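Local coordinates for sulfite reductase [ferredoxin] (Mycobacterium tuberculosis, PDB 1ZJ8), which catalyses the ferredoxin-dependent reduction of sulfite to sulfide, using one siroheme and one [4Fe-4S] cluster per subunit, at residues I65-L70 and N96-E101; L250-G255 and A282-V287; R289-R294 and T320-R325; D404-L409 and L414-S419; S461-P466 and R538-F543. All coordinates share one frame; numbering follows the deposited sequence.

Contact 1 (I65-L70 and N96-E101); sequences IDKTDL and NIDKLE
L70 and E101 form the inner half of a contact in which the first turn of helix 67-73 faces the short helix 97-100, which belongs to a ferredoxin-like half domain; E101 is the first residue after that helix. The spacing is even, with CA atoms 10.3 Å apart for K67 and D98 and 10.1 Å for L70 and E101. Inside, the buried L70 faces the E101 side chain, where the model is too close to interpret, and packs firmly on F62, T81 and F105. With CG anti to its backbone nitrogen (chi1 -175°), E101 sends its chain toward helix 67-73, where OE1 is salt-bridged to R71. Its side chain is about 9 Å from the siroheme. The outer half is looser. K67 and D98 are exposed, their side chains cross at roughly a right angle, and their opposite charges probably attract weakly without forming a salt bridge: K67 NZ stays 4.1 Å from D98 OD1.

Contact 2 (L250-G255 and A282-V287); sequences LDLWVG and AAVTSV
V284 is the hub of this contact, a single helix residue set against L252 and V254 of strand 249-254. Its two methyl branches divide the work. CG1, anti to the backbone nitrogen (chi1 170°), lies 3.9 Å from V254 CG2, and the two valines lie alongside, running in opposing directions. CG2 turns to the other strand residue and stands 4.4 Å from L252 CD2, a lighter touch. Being two positions apart, L252 and V254 project from the same face of the strand, where V284 can meet both, and all three residues are buried. The intervening W253 takes the other face. Only carbon atoms meet between the two segments, and with a single helix residue facing two strand residues the shared surface is small, about 95 Å² counted over both sides. The contact is thus helix-on-sheet packing within the first 4Fe-4S domain. Strands 236-243 and 266-272 flank strand 249-254, L252 touching V236 and V268 and V254 also resting on V268, while L318 of helix 311-323 also packs on V284.

Contact 3 (R289-R294 and T320-R325); sequences RDYGYR and TEYLKR
D290 and Y291 meet E321 and Y322 in a crossed arrangement: each segment offers an acid followed by a tyrosine, and each tyrosine hydroxyl reaches the acid of the other segment. Two hydrogen bonds result. Y322 OH donates to D290 OD2, modelled at 2.4 Å, too short to be relied on in detail, with the carboxylate and ring planes only 22° apart and OD2 at the edge of the Y322 ring, in its plane. Y291 OH donates at 2.6 Å to E321 OE1, which accepts through its syn lone pair, on the side of the other oxygen, but here the ring and carboxylate planes are 65° apart. The extended chain of E321 carries its carboxylate out to that hydroxyl. Y322 OH also lies at the edge of the Y291 ring, in its plane.

Charge pairing stays within one segment. R289 grips D290 side-on, its NE 3.0 Å from D290 OD1 and its NH2 3.3 Å from D290 OD2. D290 OD2 therefore accepts from both the arginine and Y322, an environment that would probably keep the aspartate ionised.

Apolar contact is slight, Y291 CE1 and Y322 CE1 being 4.2 Å apart.

The contact sits on the surface, joining the C-terminal ends of helices 277-291 and 311-323. Y322 also leans on S286 and V287 of helix 277-291, while Y291 packs on L305 of helix 302-309 and meets the W309 ring.

Contact 4 (D404-L409 and L414-S419); sequences DLIAGL and LQSRPS
L409 and L414 supply the polar link of this contact, a backbone hydrogen bond from L414 N to L409 O of 2.9 Å with an N-H...O angle of 154°. The donor is tilted 34° from the carbonyl plane. The bond ties the last turns of helix 399-411 to the chain that leaves it.

Apolar packing accompanies it. The CB atoms of L409 and L414 are 4.5 Å apart. Both leucines are buried, reaching V357 of strand 353-357; L409 adds L375 of helix 366-379, and L414 adds I368 and V372 of the same helix.

A third kind of contact sets a hydroxyl among methyls. S416 OG, between the backbone nitrogen and the carbonyl carbon (chi1 47°), approaches the CG2 branch of I406 at 3.3 Å and its CD1 end at 3.7 Å.

Farther on, S419 N-caps helix 420-424 through R422 N. The bond from L414 N to the carbonyl five residues earlier closes the turn that leaves helix 399-411, a helix of the ferredoxin-like half domain that packs through L409 on V355 and V357 of strand 353-357, in the helix-on-sheet manner of that fold.

Contact 5 (S461-P466 and R538-F543); sequences SQLDVP and RVVRNF
With CG1 of V540 and CG of F543 both anti to their own backbone nitrogens (chi1 169° and 173°), these residues present one side of helix 532-545 to L463 and V465. L463 completes the pairing with a straight chain, chi2 at 180°, that carries CD1 to 4.4 Å from V540 CG1. V465 CG1 comes to the edge of the F543 ring, near its plane, at 4.5 Å from CE2. The loop turns at L463 in an inverse gamma turn, closed by the bond from D464 N to Q462 O of 2.8 Å. Around this pair of touches, W421 of helix 420-424 packs on both L463 and V540, and F553 meets F543 edge-to-face. D464, on the exposed side, is salt-bridged to R547. All four residues that touch are buried and meet only through carbon, so the loop before strand 469-472 is held to the helix here by hydrophobic packing, which is nondirectional.

The five contacts follow one another along the chain without overlap. Contacts 2 and 3 are the close pair, their centres 10 Å apart: both use helix 277-291, and A283 of contact 2 packs on L323 of contact 3, so the helix is held against the sheet at one position and to helix 311-323 farther along. Contact 1 lies about 35 Å from contact 2, centre to centre. Contacts 4 and 5, 25 Å apart between centres, lie far from this pair, and contacts 3 and 4 lie on opposite sides of the chain's centre. Contacts 2 and 3 belong to the first 4Fe-4S domain and contact 5 to the second, the one that contains the cluster cysteines.

Contact 1 (I65-L70 and N96-E101)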
# COMPACT_ATOMS: atom_id res chain seq x y z
N ILE A 65 -18.23 22.32 7.29
CA ILE A 65 -17.01 21.70 7.79
C ILE A 65 -15.86 22.71 7.92
O ILE A 65 -15.50 23.38 6.95
CB ILE A 65 -16.57 20.48 6.92
CG1 ILE A 65 -17.74 19.47 6.74
CG2 ILE A 65 -15.37 19.76 7.56
CD1 ILE A 65 -17.53 18.45 5.62
N ASP A 66 -15.31 22.80 9.13
CA ASP A 66 -14.13 23.61 9.38
C ASP A 66 -12.97 23.12 8.54
O ASP A 66 -12.74 21.92 8.42
CB ASP A 66 -13.72 23.55 10.86
CG ASP A 66 -13.72 24.91 11.53
OD1 ASP A 66 -13.18 25.87 10.93
OD2 ASP A 66 -14.25 25.01 12.66
N LYS A 67 -12.22 24.05 7.96
CA LYS A 67 -11.16 23.69 7.03
C LYS A 67 -10.03 22.89 7.68
O LYS A 67 -9.37 22.11 7.00
CB LYS A 67 -10.66 24.91 6.25
CG LYS A 67 -11.64 25.25 5.12
CD LYS A 67 -11.54 26.69 4.63
CE LYS A 67 -12.61 26.96 3.57
NZ LYS A 67 -12.48 28.31 2.99
N THR A 68 -9.82 23.05 8.99
CA THR A 68 -8.83 22.25 9.72
C THR A 68 -9.35 20.82 10.01
O THR A 68 -8.57 19.86 10.03
CB THR A 68 -8.37 22.96 11.00
OG1 THR A 68 -9.52 23.39 11.76
CG2 THR A 68 -7.50 24.17 10.63
N ASP A 69 -10.65 20.69 10.23
CA ASP A 69 -11.28 19.37 10.26
C ASP A 69 -11.25 18.72 8.87
O ASP A 69 -10.75 17.60 8.72
CB ASP A 69 -12.72 19.46 10.77
CG ASP A 69 -12.78 19.74 12.25
OD1 ASP A 69 -11.72 19.81 12.89
OD2 ASP A 69 -13.91 19.87 12.76
N LEU A 70 -11.75 19.46 7.87
CA LEU A 70 -11.84 18.99 6.48
C LEU A 70 -10.51 18.49 5.94
O LEU A 70 -10.43 17.37 5.45
CB LEU A 70 -12.34 20.10 5.54
CG LEU A 70 -12.42 19.82 4.03
CD1 LEU A 70 -13.25 18.59 3.72
CD2 LEU A 70 -12.98 21.03 3.30
N ASN A 96 -3.57 25.81 -5.35
CA ASN A 96 -4.91 25.69 -5.97
C ASN A 96 -5.94 24.87 -5.17
O ASN A 96 -7.02 24.56 -5.68
CB ASN A 96 -4.80 25.07 -7.38
CG ASN A 96 -4.27 26.06 -8.43
OD1 ASN A 96 -4.77 27.18 -8.56
ND2 ASN A 96 -3.28 25.63 -9.19
N ILE A 97 -5.61 24.54 -3.92
CA ILE A 97 -6.44 23.66 -3.08
C ILE A 97 -7.93 23.88 -3.22
O ILE A 97 -8.67 22.94 -3.46
CB ILE A 97 -6.17 23.79 -1.53
CG1 ILE A 97 -5.19 24.95 -1.18
CG2 ILE A 97 -5.75 22.41 -0.95
CD1 ILE A 97 -5.72 25.98 -0.16
N ASP A 98 -8.37 25.12 -3.05
CA ASP A 98 -9.81 25.46 -3.00
C ASP A 98 -10.55 25.05 -4.28
O ASP A 98 -11.72 24.67 -4.22
CB ASP A 98 -10.01 26.95 -2.76
CG ASP A 98 -9.64 27.38 -1.35
OD1 ASP A 98 -10.56 27.72 -0.58
OD2 ASP A 98 -8.43 27.37 -1.02
N LYS A 99 -9.87 25.14 -5.42
CA LYS A 99 -10.41 24.69 -6.72
C LYS A 99 -10.47 23.17 -6.85
O LYS A 99 -11.50 22.60 -7.24
CB LYS A 99 -9.57 25.21 -7.90
CG LYS A 99 -9.86 26.65 -8.31
CD LYS A 99 -11.25 26.78 -8.93
CE LYS A 99 -11.53 28.21 -9.38
NZ LYS A 99 -12.87 28.32 -10.00
N LEU A 100 -9.34 22.54 -6.54
CA LEU A 100 -9.18 21.09 -6.66
C LEU A 100 -9.97 20.28 -5.63
O LEU A 100 -10.19 19.09 -5.80
CB LEU A 100 -7.70 20.72 -6.56
CG LEU A 100 -6.83 21.27 -7.68
CD1 LEU A 100 -5.37 21.20 -7.28
CD2 LEU A 100 -7.09 20.52 -8.98
N GLU A 101 -10.41 20.94 -4.55
CA GLU A 101 -11.14 20.29 -3.47
C GLU A 101 -12.64 20.17 -3.79
O GLU A 101 -13.36 21.16 -3.69
CB GLU A 101 -10.94 21.11 -2.20
CG GLU A 101 -11.54 20.53 -0.94
CD GLU A 101 -10.66 20.82 0.27
OE1 GLU A 101 -11.10 21.58 1.18
OE2 GLU A 101 -9.51 20.30 0.28

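Contact 2 (L250-G255 and A282-V287)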
# COMPACT_ATOMS: atom_id res chain seq x y z
N LEU A 250 10.19 -13.59 15.01
CA LEU A 250 10.14 -12.51 14.04
C LEU A 250 11.39 -11.63 14.06
O LEU A 250 11.77 -11.11 15.10
CB LEU A 250 8.87 -11.68 14.24
CG LEU A 250 7.61 -12.49 13.89
CD1 LEU A 250 7.06 -13.30 15.08
CD2 LEU A 250 6.54 -11.59 13.34
N ASP A 251 12.02 -11.49 12.89
CA ASP A 251 13.16 -10.60 12.73
C ASP A 251 12.66 -9.15 12.55
O ASP A 251 11.68 -8.91 11.84
CB ASP A 251 14.03 -11.09 11.56
CG ASP A 251 15.11 -10.12 11.18
OD1 ASP A 251 15.54 -9.33 12.05
OD2 ASP A 251 15.54 -10.13 9.99
N LEU A 252 13.31 -8.20 13.21
CA LEU A 252 12.82 -6.83 13.26
C LEU A 252 13.54 -5.96 12.26
O LEU A 252 14.77 -5.94 12.23
CB LEU A 252 13.00 -6.25 14.66
CG LEU A 252 12.63 -4.78 14.91
CD1 LEU A 252 11.25 -4.45 14.40
CD2 LEU A 252 12.75 -4.41 16.39
N TRP A 253 12.76 -5.28 11.42
CA TRP A 253 13.26 -4.32 10.45
C TRP A 253 12.65 -2.95 10.78
O TRP A 253 11.52 -2.86 11.27
CB TRP A 253 12.84 -4.72 9.04
CG TRP A 253 13.53 -5.93 8.49
CD1 TRP A 253 13.54 -7.16 9.03
CD2 TRP A 253 14.30 -6.01 7.29
NE1 TRP A 253 14.29 -8.01 8.25
CE2 TRP A 253 14.75 -7.33 7.16
CE3 TRP A 253 14.67 -5.07 6.31
CZ2 TRP A 253 15.55 -7.77 6.10
CZ3 TRP A 253 15.46 -5.51 5.24
CH2 TRP A 253 15.89 -6.86 5.15
N VAL A 254 13.42 -1.89 10.48
CA VAL A 254 13.01 -0.53 10.76
C VAL A 254 13.60 0.42 9.70
O VAL A 254 14.67 0.14 9.13
CB VAL A 254 13.47 -0.15 12.20
CG1 VAL A 254 13.96 1.29 12.30
CG2 VAL A 254 12.34 -0.41 13.21
N GLY A 255 12.88 1.52 9.43
CA GLY A 255 13.45 2.68 8.69
C GLY A 255 13.12 2.85 7.21
O GLY A 255 13.89 3.46 6.47
N ALA A 282 5.16 -1.38 20.06
CA ALA A 282 4.82 -0.16 20.81
C ALA A 282 6.07 0.69 21.08
O ALA A 282 6.05 1.90 20.92
CB ALA A 282 4.10 -0.52 22.09
N ALA A 283 7.15 0.02 21.46
CA ALA A 283 8.38 0.70 21.80
C ALA A 283 8.99 1.42 20.60
O ALA A 283 9.50 2.55 20.71
CB ALA A 283 9.35 -0.30 22.36
N VAL A 284 8.95 0.77 19.44
CA VAL A 284 9.46 1.40 18.20
C VAL A 284 8.60 2.63 17.85
O VAL A 284 9.13 3.72 17.58
CB VAL A 284 9.47 0.41 17.01
CG1 VAL A 284 9.77 1.14 15.71
CG2 VAL A 284 10.48 -0.73 17.24
N THR A 285 7.29 2.44 17.87
CA THR A 285 6.37 3.53 17.60
C THR A 285 6.58 4.67 18.60
O THR A 285 6.42 5.85 18.23
CB THR A 285 4.92 3.04 17.67
OG1 THR A 285 4.78 1.85 16.89
CG2 THR A 285 3.97 4.11 17.14
N SER A 286 6.92 4.33 19.84
CA SER A 286 7.14 5.33 20.91
C SER A 286 8.40 6.14 20.66
O SER A 286 8.41 7.35 20.87
CB SER A 286 7.22 4.64 22.27
OG SER A 286 6.02 3.90 22.51
N VAL A 287 9.44 5.49 20.17
CA VAL A 287 10.63 6.23 19.77
C VAL A 287 10.29 7.22 18.67
O VAL A 287 10.67 8.38 18.73
CB VAL A 287 11.76 5.33 19.29
CG1 VAL A 287 12.98 6.18 18.88
CG2 VAL A 287 12.11 4.29 20.36

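Contact 3 (R289-R294 and T320-R325)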
# COMPACT_ATOMS: atom_id res chain seq x y z
N ARG A 289 7.42 8.66 17.98
CA ARG A 289 6.64 9.78 18.55
C ARG A 289 7.56 10.76 19.27
O ARG A 289 7.46 11.98 19.08
CB ARG A 289 5.56 9.27 19.50
CG ARG A 289 4.73 10.37 20.22
CD ARG A 289 3.96 9.83 21.43
NE ARG A 289 4.85 9.03 22.27
CZ ARG A 289 4.47 8.18 23.22
NH1 ARG A 289 3.18 7.99 23.49
NH2 ARG A 289 5.39 7.50 23.89
N ASP A 290 8.47 10.24 20.08
CA ASP A 290 9.28 11.07 20.98
C ASP A 290 10.52 11.71 20.31
O ASP A 290 10.90 12.84 20.64
CB ASP A 290 9.64 10.25 22.24
CG ASP A 290 8.39 9.80 23.05
OD1 ASP A 290 7.35 10.48 23.01
OD2 ASP A 290 8.44 8.75 23.73
N TYR A 291 11.13 11.01 19.35
CA TYR A 291 12.38 11.48 18.72
C TYR A 291 12.28 11.76 17.20
O TYR A 291 13.25 12.26 16.60
CB TYR A 291 13.49 10.45 18.95
CG TYR A 291 14.03 10.36 20.37
CD1 TYR A 291 13.33 9.68 21.38
CD2 TYR A 291 15.29 10.91 20.70
CE1 TYR A 291 13.86 9.58 22.68
CE2 TYR A 291 15.82 10.81 21.97
CZ TYR A 291 15.11 10.15 22.96
OH TYR A 291 15.65 10.06 24.22
N GLY A 292 11.15 11.44 16.58
CA GLY A 292 10.94 11.79 15.17
C GLY A 292 10.86 13.30 14.96
O GLY A 292 10.36 14.03 15.81
N TYR A 293 11.34 13.75 13.81
CA TYR A 293 11.38 15.18 13.49
C TYR A 293 9.98 15.73 13.23
O TYR A 293 9.15 15.04 12.64
CB TYR A 293 12.28 15.42 12.27
CG TYR A 293 13.67 14.82 12.41
CD1 TYR A 293 14.32 14.76 13.64
CD2 TYR A 293 14.35 14.33 11.30
CE1 TYR A 293 15.61 14.23 13.77
CE2 TYR A 293 15.65 13.80 11.42
CZ TYR A 293 16.28 13.75 12.66
OH TYR A 293 17.55 13.22 12.80
N ARG A 294 9.71 16.95 13.70
CA ARG A 294 8.37 17.58 13.56
C ARG A 294 8.48 19.05 13.10
O ARG A 294 7.66 19.91 13.46
CB ARG A 294 7.57 17.46 14.88
CG ARG A 294 7.50 16.02 15.46
CD ARG A 294 6.85 15.96 16.83
NE ARG A 294 5.40 15.77 16.75
CZ ARG A 294 4.72 14.72 17.23
NH1 ARG A 294 5.33 13.73 17.88
NH2 ARG A 294 3.39 14.69 17.09
N THR A 320 17.08 0.74 26.06
CA THR A 320 17.38 1.36 27.35
C THR A 320 16.33 2.36 27.81
O THR A 320 16.06 2.45 29.00
CB THR A 320 18.76 2.03 27.36
OG1 THR A 320 18.80 3.07 26.37
CG2 THR A 320 19.85 0.98 27.11
N GLU A 321 15.74 3.11 26.90
CA GLU A 321 14.76 4.10 27.31
C GLU A 321 13.34 3.57 27.33
O GLU A 321 12.55 3.99 28.16
CB GLU A 321 14.86 5.34 26.42
CG GLU A 321 16.28 5.89 26.30
CD GLU A 321 16.35 7.24 25.64
OE1 GLU A 321 15.33 7.97 25.67
OE2 GLU A 321 17.42 7.57 25.08
N TYR A 322 13.00 2.64 26.44
CA TYR A 322 11.59 2.18 26.30
C TYR A 322 11.33 0.72 26.77
O TYR A 322 10.41 0.50 27.55
CB TYR A 322 11.09 2.45 24.86
CG TYR A 322 10.96 3.93 24.59
CD1 TYR A 322 12.06 4.66 24.14
CD2 TYR A 322 9.76 4.61 24.82
CE1 TYR A 322 11.96 6.03 23.91
CE2 TYR A 322 9.65 5.98 24.60
CZ TYR A 322 10.75 6.68 24.14
OH TYR A 322 10.67 8.03 23.91
N LEU A 323 12.12 -0.25 26.32
CA LEU A 323 11.92 -1.65 26.74
C LEU A 323 12.49 -1.93 28.12
O LEU A 323 12.03 -2.85 28.81
CB LEU A 323 12.55 -2.64 25.75
CG LEU A 323 11.91 -2.76 24.36
CD1 LEU A 323 12.77 -3.64 23.45
CD2 LEU A 323 10.49 -3.30 24.42
N LYS A 324 13.50 -1.15 28.52
CA LYS A 324 14.31 -1.41 29.71
C LYS A 324 14.90 -2.83 29.68
O LYS A 324 15.05 -3.44 30.73
CB LYS A 324 13.52 -1.21 31.00
CG LYS A 324 12.61 0.00 31.03
CD LYS A 324 13.36 1.33 30.94
CE LYS A 324 12.58 2.45 31.64
NZ LYS A 324 11.15 2.49 31.28
N ARG A 325 15.23 -3.35 28.51
CA ARG A 325 15.87 -4.67 28.42
C ARG A 325 16.52 -4.91 27.05
O ARG A 325 16.14 -4.28 26.06
CB ARG A 325 14.85 -5.78 28.68
CG ARG A 325 13.99 -6.08 27.47
CD ARG A 325 12.73 -6.83 27.82
NE ARG A 325 11.85 -6.93 26.66
CZ ARG A 325 12.05 -7.74 25.62
NH1 ARG A 325 13.11 -8.56 25.58
NH2 ARG A 325 11.19 -7.75 24.62

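Contact 4 (D404-L409 and L414-S419)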
# COMPACT_ATOMS: atom_id res chain seq x y z
N ASP A 404 -15.64 -24.73 -10.37
CA ASP A 404 -16.81 -23.83 -10.45
C ASP A 404 -16.49 -22.43 -9.94
O ASP A 404 -16.78 -21.46 -10.63
CB ASP A 404 -18.02 -24.41 -9.74
CG ASP A 404 -18.65 -25.57 -10.52
OD1 ASP A 404 -18.42 -25.69 -11.75
OD2 ASP A 404 -19.37 -26.37 -9.90
N LEU A 405 -15.86 -22.32 -8.77
CA LEU A 405 -15.38 -21.02 -8.27
C LEU A 405 -14.51 -20.28 -9.32
O LEU A 405 -14.78 -19.14 -9.68
CB LEU A 405 -14.57 -21.20 -6.99
CG LEU A 405 -14.21 -19.89 -6.30
CD1 LEU A 405 -15.50 -19.22 -5.86
CD2 LEU A 405 -13.32 -20.10 -5.11
N ILE A 406 -13.45 -20.92 -9.80
CA ILE A 406 -12.56 -20.30 -10.79
C ILE A 406 -13.39 -19.69 -11.95
O ILE A 406 -13.13 -18.56 -12.37
CB ILE A 406 -11.52 -21.32 -11.40
CG1 ILE A 406 -10.71 -22.06 -10.31
CG2 ILE A 406 -10.59 -20.62 -12.42
CD1 ILE A 406 -9.73 -21.22 -9.56
N ALA A 407 -14.36 -20.44 -12.46
CA ALA A 407 -15.14 -19.99 -13.62
C ALA A 407 -15.98 -18.76 -13.26
O ALA A 407 -15.94 -17.74 -13.96
CB ALA A 407 -16.01 -21.11 -14.15
N GLY A 408 -16.70 -18.84 -12.16
CA GLY A 408 -17.42 -17.68 -11.64
C GLY A 408 -16.56 -16.43 -11.53
O GLY A 408 -17.01 -15.34 -11.89
N LEU A 409 -15.34 -16.60 -11.02
CA LEU A 409 -14.41 -15.51 -10.81
C LEU A 409 -13.98 -14.90 -12.14
O LEU A 409 -13.91 -13.69 -12.29
CB LEU A 409 -13.19 -16.01 -10.04
CG LEU A 409 -13.41 -16.30 -8.55
CD1 LEU A 409 -12.21 -16.99 -7.98
CD2 LEU A 409 -13.68 -15.06 -7.76
N LEU A 414 -12.03 -11.56 -12.74
CA LEU A 414 -11.00 -11.81 -11.74
C LEU A 414 -10.29 -13.13 -12.04
O LEU A 414 -10.76 -14.21 -11.69
CB LEU A 414 -11.61 -11.82 -10.34
CG LEU A 414 -12.22 -10.49 -9.89
CD1 LEU A 414 -13.11 -10.66 -8.65
CD2 LEU A 414 -11.12 -9.50 -9.61
N GLN A 415 -9.13 -13.03 -12.70
CA GLN A 415 -8.45 -14.18 -13.29
C GLN A 415 -7.49 -14.78 -12.31
O GLN A 415 -6.72 -14.05 -11.72
CB GLN A 415 -7.69 -13.76 -14.56
CG GLN A 415 -8.54 -12.92 -15.50
CD GLN A 415 -7.87 -12.60 -16.84
OE1 GLN A 415 -6.64 -12.69 -16.99
NE2 GLN A 415 -8.70 -12.22 -17.81
N SER A 416 -7.57 -16.09 -12.13
CA SER A 416 -6.58 -16.83 -11.35
C SER A 416 -5.39 -17.25 -12.21
O SER A 416 -4.32 -17.63 -11.69
CB SER A 416 -7.23 -18.03 -10.71
OG SER A 416 -8.01 -18.70 -11.66
N ARG A 417 -5.57 -17.18 -13.52
CA ARG A 417 -4.50 -17.40 -14.49
C ARG A 417 -4.37 -16.19 -15.40
O ARG A 417 -4.71 -16.25 -16.59
CB ARG A 417 -4.76 -18.63 -15.34
CG ARG A 417 -4.76 -19.98 -14.59
CD ARG A 417 -5.30 -21.03 -15.56
NE ARG A 417 -5.55 -22.37 -15.02
CZ ARG A 417 -6.07 -23.36 -15.76
NH1 ARG A 417 -6.38 -23.15 -17.05
NH2 ARG A 417 -6.29 -24.57 -15.24
N PRO A 418 -3.88 -15.08 -14.86
CA PRO A 418 -3.73 -13.92 -15.71
C PRO A 418 -2.47 -13.98 -16.54
O PRO A 418 -1.57 -14.75 -16.24
CB PRO A 418 -3.64 -12.77 -14.71
CG PRO A 418 -2.96 -13.40 -13.53
CD PRO A 418 -3.44 -14.82 -13.47
N SER A 419 -2.41 -13.13 -17.56
CA SER A 419 -1.18 -12.89 -18.28
C SER A 419 -0.20 -12.19 -17.35
O SER A 419 -0.61 -11.60 -16.34
CB SER A 419 -1.45 -12.00 -19.51
OG SER A 419 -1.64 -10.64 -19.14

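Contact 5 (S461-P466 and R538-F543)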
# COMPACT_ATOMS: atom_id res chain seq x y z
N SER A 461 5.66 -16.50 -25.43
CA SER A 461 6.38 -17.77 -25.36
C SER A 461 7.74 -17.68 -24.61
O SER A 461 8.05 -18.53 -23.77
CB SER A 461 6.59 -18.29 -26.80
OG SER A 461 7.02 -17.25 -27.68
N GLN A 462 8.51 -16.63 -24.92
CA GLN A 462 9.86 -16.44 -24.37
C GLN A 462 9.90 -15.94 -22.92
O GLN A 462 10.94 -16.03 -22.25
CB GLN A 462 10.65 -15.44 -25.22
CG GLN A 462 11.30 -16.01 -26.46
CD GLN A 462 10.43 -15.86 -27.67
OE1 GLN A 462 10.64 -14.96 -28.48
NE2 GLN A 462 9.44 -16.74 -27.82
N LEU A 463 8.80 -15.38 -22.44
CA LEU A 463 8.87 -14.62 -21.20
C LEU A 463 8.73 -15.51 -19.98
O LEU A 463 7.74 -15.46 -19.23
CB LEU A 463 7.85 -13.48 -21.19
CG LEU A 463 8.40 -12.21 -21.85
CD1 LEU A 463 7.35 -11.10 -21.83
CD2 LEU A 463 9.68 -11.76 -21.17
N ASP A 464 9.78 -16.30 -19.77
CA ASP A 464 9.89 -17.18 -18.61
C ASP A 464 10.03 -16.42 -17.29
O ASP A 464 10.03 -17.04 -16.23
CB ASP A 464 11.10 -18.12 -18.78
CG ASP A 464 12.42 -17.36 -18.99
OD1 ASP A 464 12.64 -16.34 -18.29
OD2 ASP A 464 13.24 -17.78 -19.84
N VAL A 465 10.19 -15.11 -17.36
CA VAL A 465 10.46 -14.30 -16.19
C VAL A 465 9.56 -13.07 -16.23
O VAL A 465 9.37 -12.46 -17.28
CB VAL A 465 12.01 -13.96 -16.13
CG1 VAL A 465 12.36 -12.69 -16.92
CG2 VAL A 465 12.53 -13.89 -14.68
N PRO A 466 8.98 -12.68 -15.07
CA PRO A 466 7.95 -11.62 -15.03
C PRO A 466 8.53 -10.21 -15.00
O PRO A 466 9.51 -9.98 -14.28
CB PRO A 466 7.29 -11.87 -13.67
CG PRO A 466 8.40 -12.41 -12.80
CD PRO A 466 9.31 -13.19 -13.72
N ARG A 538 8.70 -1.59 -27.11
CA ARG A 538 10.05 -1.34 -27.60
C ARG A 538 11.06 -1.98 -26.66
O ARG A 538 11.82 -2.85 -27.07
CB ARG A 538 10.29 0.16 -27.73
CG ARG A 538 11.62 0.59 -28.33
CD ARG A 538 11.54 2.04 -28.85
NE ARG A 538 11.15 3.02 -27.84
CZ ARG A 538 10.01 3.74 -27.81
NH1 ARG A 538 9.05 3.60 -28.73
NH2 ARG A 538 9.81 4.61 -26.82
N VAL A 539 11.03 -1.58 -25.39
CA VAL A 539 12.06 -1.96 -24.42
C VAL A 539 12.07 -3.45 -24.12
O VAL A 539 13.13 -4.06 -23.96
CB VAL A 539 11.93 -1.15 -23.10
CG1 VAL A 539 10.89 -1.75 -22.15
CG2 VAL A 539 13.27 -1.06 -22.40
N VAL A 540 10.89 -4.04 -24.06
CA VAL A 540 10.76 -5.45 -23.73
C VAL A 540 11.23 -6.29 -24.91
O VAL A 540 11.79 -7.36 -24.73
CB VAL A 540 9.30 -5.81 -23.31
CG1 VAL A 540 9.10 -7.31 -23.23
CG2 VAL A 540 8.94 -5.15 -21.97
N ARG A 541 11.00 -5.81 -26.13
CA ARG A 541 11.53 -6.49 -27.30
C ARG A 541 13.05 -6.40 -27.34
O ARG A 541 13.70 -7.40 -27.63
CB ARG A 541 10.88 -5.92 -28.55
CG ARG A 541 9.41 -6.25 -28.63
CD ARG A 541 8.82 -5.92 -29.98
NE ARG A 541 7.41 -6.24 -29.99
CZ ARG A 541 6.93 -7.47 -29.98
NH1 ARG A 541 7.74 -8.52 -30.00
NH2 ARG A 541 5.61 -7.67 -29.97
N ASN A 542 13.61 -5.21 -27.08
CA ASN A 542 15.06 -5.03 -26.92
C ASN A 542 15.58 -5.97 -25.83
O ASN A 542 16.69 -6.52 -25.93
CB ASN A 542 15.40 -3.59 -26.55
CG ASN A 542 15.26 -2.62 -27.72
OD1 ASN A 542 14.78 -2.98 -28.81
ND2 ASN A 542 15.65 -1.37 -27.50
N PHE A 543 14.79 -6.14 -24.77
CA PHE A 543 15.18 -7.06 -23.70
C PHE A 543 15.34 -8.48 -24.22
O PHE A 543 16.32 -9.12 -23.90
CB PHE A 543 14.22 -7.02 -22.51
CG PHE A 543 14.50 -8.09 -21.46
CD1 PHE A 543 15.70 -8.11 -20.79
CD2 PHE A 543 13.56 -9.05 -21.16
CE1 PHE A 543 15.97 -9.09 -19.83
CE2 PHE A 543 13.83 -10.03 -20.19
CZ PHE A 543 15.03 -10.05 -19.54